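Putative type VI secretion protein (PDB 6SKI) probably hydrolyses membrane phospholipids as a toxic effector that is loaded onto the VgrG spike of the bacterial type VI secretion system. Local coordinates at residues 146-158 / 253-267. Numbering follows the deposited sequence.
Sequences LGTSILDIFEGVV and ISNFFDINGRSNPGV
Phe154 turns one ring face to Ile253. A chi1 of -178° swings the ring away from its own backbone N, and it reaches from helix 144-154 toward segment 253-267. Ile253 CG1 sits over the ring centre, 3.6 Å from the centroid and 2° off the normal, a CH-pi contact. Pro265 CD approaches the same ring obliquely, 3.4 Å from Phe154 CE1, and Ser263 O lies at the ring edge. One turn back, Ile150 CG2 meets Ile259 CD1 at 3.6 Å, and Ile150 CD1 touches Phe256. Ile150, Ile253, Phe256 and Ile259 are all buried; helix 53-58 and strand 509-511 also pack on Ile150. Further along, buried Val157 meets Val267, CG1 to CG1 at 3.8 Å. The solvent side is built differently. Exposed Arg262 bends at chi2 and chi3, laying its guanidinium over Leu151 CD1. Arg262 NH2 forms a salt bridge with the Glu155 carboxylate, 3.0 Å from OE1, and within it donates a nearly straight hydrogen bond to OE2 (3.1 Å, 166°). Segment 253-267 is part of the loop between parallel strands 237-243 and 278-284 of the alpha/beta-hydrolase-like catalytic domain. Apolar packing thus joins this loop to the helix, while one partly exposed ion pair, probably weakened by water, adds a polar tie at the margin.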
loop_
_atom_site.group_PDB
_atom_site.type_symbol
_atom_site.label_atom_id
_atom_site.label_comp_id
_atom_site.label_asym_id
_atom_site.label_seq_id
_atom_site.Cartn_x
_atom_site.Cartn_y
_atom_site.Cartn_z
ATOM N N LEU A 146 -15.302 11.674 13.034
ATOM C CA LEU A 146 -13.897 11.353 13.265
ATOM C C LEU A 146 -13.719 9.942 13.812
ATOM O O LEU A 146 -12.803 9.225 13.399
ATOM C CB LEU A 146 -13.275 12.377 14.207
ATOM C CG LEU A 146 -11.769 12.240 14.406
ATOM C CD1 LEU A 146 -11.048 12.382 13.081
ATOM C CD2 LEU A 146 -11.298 13.289 15.378
ATOM N N GLY A 147 -14.573 9.526 14.746
ATOM C CA GLY A 147 -14.529 8.143 15.191
ATOM C C GLY A 147 -14.848 7.172 14.072
ATOM O O GLY A 147 -14.189 6.140 13.921
ATOM N N THR A 148 -15.855 7.501 13.262
ATOM C CA THR A 148 -16.171 6.679 12.101
ATOM C C THR A 148 -15.023 6.682 11.100
ATOM O O THR A 148 -14.743 5.662 10.466
ATOM C CB THR A 148 -17.463 7.172 11.449
ATOM O OG1 THR A 148 -18.522 7.142 12.412
ATOM C CG2 THR A 148 -17.845 6.290 10.273
ATOM N N SER A 149 -14.332 7.815 10.958
ATOM C CA SER A 149 -13.186 7.875 10.055
ATOM C C SER A 149 -12.040 6.998 10.542
ATOM O O SER A 149 -11.398 6.302 9.743
ATOM C CB SER A 149 -12.719 9.321 9.910
ATOM O OG SER A 149 -13.415 9.982 8.872
ATOM N N ILE A 150 -11.782 7.002 11.848
ATOM C CA ILE A 150 -10.709 6.182 12.390
ATOM C C ILE A 150 -11.080 4.710 12.311
ATOM O O ILE A 150 -10.212 3.858 12.097
ATOM C CB ILE A 150 -10.401 6.620 13.832
ATOM C CG1 ILE A 150 -9.886 8.057 13.848
ATOM C CG2 ILE A 150 -9.377 5.707 14.477
ATOM C CD1 ILE A 150 -9.556 8.566 15.224
ATOM N N LEU A 151 -12.369 4.388 12.432
ATOM C CA LEU A 151 -12.803 3.010 12.244
ATOM C C LEU A 151 -12.731 2.593 10.783
ATOM O O LEU A 151 -12.496 1.417 10.487
ATOM C CB LEU A 151 -14.228 2.833 12.764
ATOM C CG LEU A 151 -14.351 2.260 14.171
ATOM C CD1 LEU A 151 -15.803 2.220 14.596
ATOM C CD2 LEU A 151 -13.726 0.882 14.232
ATOM N N ASP A 152 -12.940 3.538 9.868
ATOM C CA ASP A 152 -12.796 3.256 8.447
ATOM C C ASP A 152 -11.349 2.953 8.098
ATOM O O ASP A 152 -11.070 2.048 7.305
ATOM C CB ASP A 152 -13.307 4.440 7.632
ATOM C CG ASP A 152 -14.807 4.410 7.437
ATOM O OD1 ASP A 152 -15.348 5.353 6.824
ATOM O OD2 ASP A 152 -15.449 3.446 7.902
ATOM N N ILE A 153 -10.415 3.710 8.675
ATOM C CA ILE A 153 -9.000 3.420 8.465
ATOM C C ILE A 153 -8.617 2.103 9.127
ATOM O O ILE A 153 -7.800 1.341 8.596
ATOM C CB ILE A 153 -8.129 4.580 8.973
ATOM C CG1 ILE A 153 -8.565 5.887 8.319
ATOM C CG2 ILE A 153 -6.667 4.307 8.695
ATOM C CD1 ILE A 153 -8.186 5.991 6.871
ATOM N N PHE A 154 -9.189 1.814 10.296
ATOM C CA PHE A 154 -8.879 0.565 10.984
ATOM C C PHE A 154 -9.302 -0.639 10.155
ATOM O O PHE A 154 -8.604 -1.660 10.123
ATOM C CB PHE A 154 -9.559 0.547 12.350
ATOM C CG PHE A 154 -9.264 -0.677 13.159
ATOM C CD1 PHE A 154 -10.281 -1.541 13.522
ATOM C CD2 PHE A 154 -7.973 -0.963 13.562
ATOM C CE1 PHE A 154 -10.016 -2.664 14.269
ATOM C CE2 PHE A 154 -7.702 -2.087 14.308
ATOM C CZ PHE A 154 -8.725 -2.939 14.662
ATOM N N GLU A 155 -10.440 -0.539 9.477
ATOM C CA GLU A 155 -10.949 -1.595 8.617
ATOM C C GLU A 155 -10.583 -1.373 7.157
ATOM O O GLU A 155 -11.247 -1.914 6.270
ATOM C CB GLU A 155 -12.464 -1.699 8.769
ATOM C CG GLU A 155 -12.899 -2.569 9.929
ATOM C CD GLU A 155 -14.265 -2.186 10.457
ATOM O OE1 GLU A 155 -14.784 -1.126 10.050
ATOM O OE2 GLU A 155 -14.818 -2.944 11.281
ATOM N N GLY A 156 -9.542 -0.583 6.897
ATOM C CA GLY A 156 -9.280 -0.115 5.548
ATOM C C GLY A 156 -8.887 -1.199 4.569
ATOM O O GLY A 156 -9.089 -1.045 3.366
ATOM N N VAL A 157 -8.303 -2.294 5.054
ATOM C CA VAL A 157 -7.793 -3.321 4.147
ATOM C C VAL A 157 -8.936 -3.972 3.372
ATOM O O VAL A 157 -8.898 -4.082 2.138
ATOM C CB VAL A 157 -6.972 -4.359 4.932
ATOM C CG1 VAL A 157 -6.939 -5.682 4.199
ATOM C CG2 VAL A 157 -5.572 -3.840 5.184
ATOM N N VAL A 158 -9.982 -4.395 4.083
ATOM C CA VAL A 158 -11.105 -5.057 3.428
ATOM C C VAL A 158 -11.870 -4.073 2.551
ATOM O O VAL A 158 -12.321 -4.416 1.449
ATOM C CB VAL A 158 -12.012 -5.711 4.484
ATOM C CG1 VAL A 158 -13.053 -6.594 3.821
ATOM C CG2 VAL A 158 -11.176 -6.509 5.465
ATOM N N ILE A 253 -6.797 1.007 17.385
ATOM C CA ILE A 253 -7.973 1.570 18.033
ATOM C C ILE A 253 -8.220 0.978 19.409
ATOM O O ILE A 253 -9.258 1.261 20.010
ATOM C CB ILE A 253 -9.229 1.413 17.154
ATOM C CG1 ILE A 253 -9.564 -0.065 16.964
ATOM C CG2 ILE A 253 -9.036 2.096 15.814
ATOM C CD1 ILE A 253 -11.042 -0.343 16.886
ATOM N N SER A 254 -7.301 0.159 19.925
ATOM C CA SER A 254 -7.558 -0.559 21.169
ATOM C C SER A 254 -7.719 0.392 22.348
ATOM O O SER A 254 -8.497 0.121 23.269
ATOM C CB SER A 254 -6.437 -1.560 21.438
ATOM O OG SER A 254 -5.167 -0.959 21.272
ATOM N N ASN A 255 -6.992 1.507 22.346
ATOM C CA ASN A 255 -7.022 2.447 23.456
ATOM C C ASN A 255 -7.942 3.632 23.210
ATOM O O ASN A 255 -8.007 4.529 24.053
ATOM C CB ASN A 255 -5.610 2.949 23.765
ATOM C CG ASN A 255 -4.665 1.831 24.134
ATOM O OD1 ASN A 255 -5.062 0.854 24.764
ATOM N ND2 ASN A 255 -3.408 1.966 23.743
ATOM N N PHE A 256 -8.654 3.660 22.089
ATOM C CA PHE A 256 -9.641 4.698 21.827
ATOM C C PHE A 256 -10.939 4.322 22.525
ATOM O O PHE A 256 -11.552 3.304 22.192
ATOM C CB PHE A 256 -9.878 4.867 20.329
ATOM C CG PHE A 256 -8.771 5.571 19.612
ATOM C CD1 PHE A 256 -8.963 6.837 19.096
ATOM C CD2 PHE A 256 -7.544 4.963 19.435
ATOM C CE1 PHE A 256 -7.951 7.486 18.432
ATOM C CE2 PHE A 256 -6.530 5.607 18.771
ATOM C CZ PHE A 256 -6.735 6.868 18.270
ATOM N N PHE A 257 -11.363 5.150 23.480
ATOM C CA PHE A 257 -12.561 4.842 24.253
ATOM C C PHE A 257 -13.793 4.749 23.363
ATOM O O PHE A 257 -14.678 3.918 23.599
ATOM C CB PHE A 257 -12.765 5.901 25.333
ATOM C CG PHE A 257 -14.056 5.765 26.079
ATOM C CD1 PHE A 257 -14.212 4.794 27.048
ATOM C CD2 PHE A 257 -15.116 6.611 25.811
ATOM C CE1 PHE A 257 -15.397 4.667 27.731
ATOM C CE2 PHE A 257 -16.302 6.487 26.491
ATOM C CZ PHE A 257 -16.443 5.515 27.453
ATOM N N ASP A 258 -13.866 5.593 22.336
ATOM C CA ASP A 258 -15.093 5.704 21.554
ATOM C C ASP A 258 -15.339 4.466 20.700
ATOM O O ASP A 258 -16.491 4.055 20.519
ATOM C CB ASP A 258 -15.029 6.951 20.676
ATOM C CG ASP A 258 -14.758 8.207 21.472
ATOM O OD1 ASP A 258 -13.570 8.510 21.712
ATOM O OD2 ASP A 258 -15.726 8.897 21.853
ATOM N N ILE A 259 -14.282 3.860 20.165
ATOM C CA ILE A 259 -14.412 2.894 19.083
ATOM C C ILE A 259 -13.712 1.573 19.357
ATOM O O ILE A 259 -13.731 0.695 18.492
ATOM C CB ILE A 259 -13.912 3.489 17.753
ATOM C CG1 ILE A 259 -12.503 4.046 17.930
ATOM C CG2 ILE A 259 -14.853 4.578 17.273
ATOM C CD1 ILE A 259 -12.017 4.847 16.759
ATOM N N ASN A 260 -13.091 1.394 20.525
ATOM C CA ASN A 260 -12.370 0.148 20.772
ATOM C C ASN A 260 -13.293 -1.062 20.835
ATOM O O ASN A 260 -12.806 -2.198 20.799
ATOM C CB ASN A 260 -11.554 0.234 22.064
ATOM C CG ASN A 260 -12.377 0.687 23.250
ATOM O OD1 ASN A 260 -13.605 0.709 23.203
ATOM N ND2 ASN A 260 -11.696 1.057 24.326
ATOM N N GLY A 261 -14.605 -0.849 20.934
ATOM C CA GLY A 261 -15.524 -1.973 20.990
ATOM C C GLY A 261 -15.531 -2.794 19.716
ATOM O O GLY A 261 -15.703 -4.015 19.754
ATOM N N ARG A 262 -15.357 -2.134 18.571
ATOM C CA ARG A 262 -15.335 -2.834 17.294
ATOM C C ARG A 262 -14.228 -3.882 17.267
ATOM O O ARG A 262 -13.100 -3.631 17.698
ATOM C CB ARG A 262 -15.144 -1.838 16.151
ATOM C CG ARG A 262 -15.037 -2.478 14.777
ATOM C CD ARG A 262 -16.403 -2.754 14.176
ATOM N NE ARG A 262 -17.306 -1.613 14.297
ATOM C CZ ARG A 262 -17.479 -0.694 13.352
ATOM N NH1 ARG A 262 -18.325 0.308 13.547
ATOM N NH2 ARG A 262 -16.806 -0.776 12.213
ATOM N N SER A 263 -14.563 -5.063 16.756
ATOM C CA SER A 263 -13.606 -6.152 16.665
ATOM C C SER A 263 -12.609 -5.893 15.540
ATOM O O SER A 263 -12.798 -5.014 14.696
ATOM C CB SER A 263 -14.323 -7.481 16.431
ATOM O OG SER A 263 -15.366 -7.340 15.483
ATOM N N ASN A 264 -11.528 -6.667 15.549
ATOM C CA ASN A 264 -10.515 -6.529 14.516
ATOM C C ASN A 264 -11.109 -6.828 13.140
ATOM O O ASN A 264 -12.066 -7.605 13.031
ATOM C CB ASN A 264 -9.308 -7.431 14.813
ATOM C CG ASN A 264 -9.640 -8.925 14.798
ATOM O OD1 ASN A 264 -10.714 -9.349 14.380
ATOM N ND2 ASN A 264 -8.691 -9.730 15.258
ATOM N N PRO A 265 -10.614 -6.192 12.082
ATOM C CA PRO A 265 -11.123 -6.501 10.747
ATOM C C PRO A 265 -10.697 -7.893 10.318
ATOM O O PRO A 265 -9.632 -8.386 10.693
ATOM C CB PRO A 265 -10.480 -5.421 9.872
ATOM C CG PRO A 265 -9.187 -5.160 10.560
ATOM C CD PRO A 265 -9.518 -5.210 12.026
ATOM N N GLY A 266 -11.548 -8.531 9.525
ATOM C CA GLY A 266 -11.248 -9.877 9.091
ATOM C C GLY A 266 -10.250 -9.896 7.956
ATOM O O GLY A 266 -10.563 -10.357 6.855
ATOM N N VAL A 267 -9.044 -9.396 8.209
ATOM C CA VAL A 267 -8.012 -9.356 7.181
ATOM C C VAL A 267 -7.292 -10.699 7.154
ATOM O O VAL A 267 -6.901 -11.238 8.195
ATOM C CB VAL A 267 -7.041 -8.182 7.395
ATOM C CG1 VAL A 267 -7.819 -6.909 7.660
ATOM C CG2 VAL A 267 -6.073 -8.442 8.535
#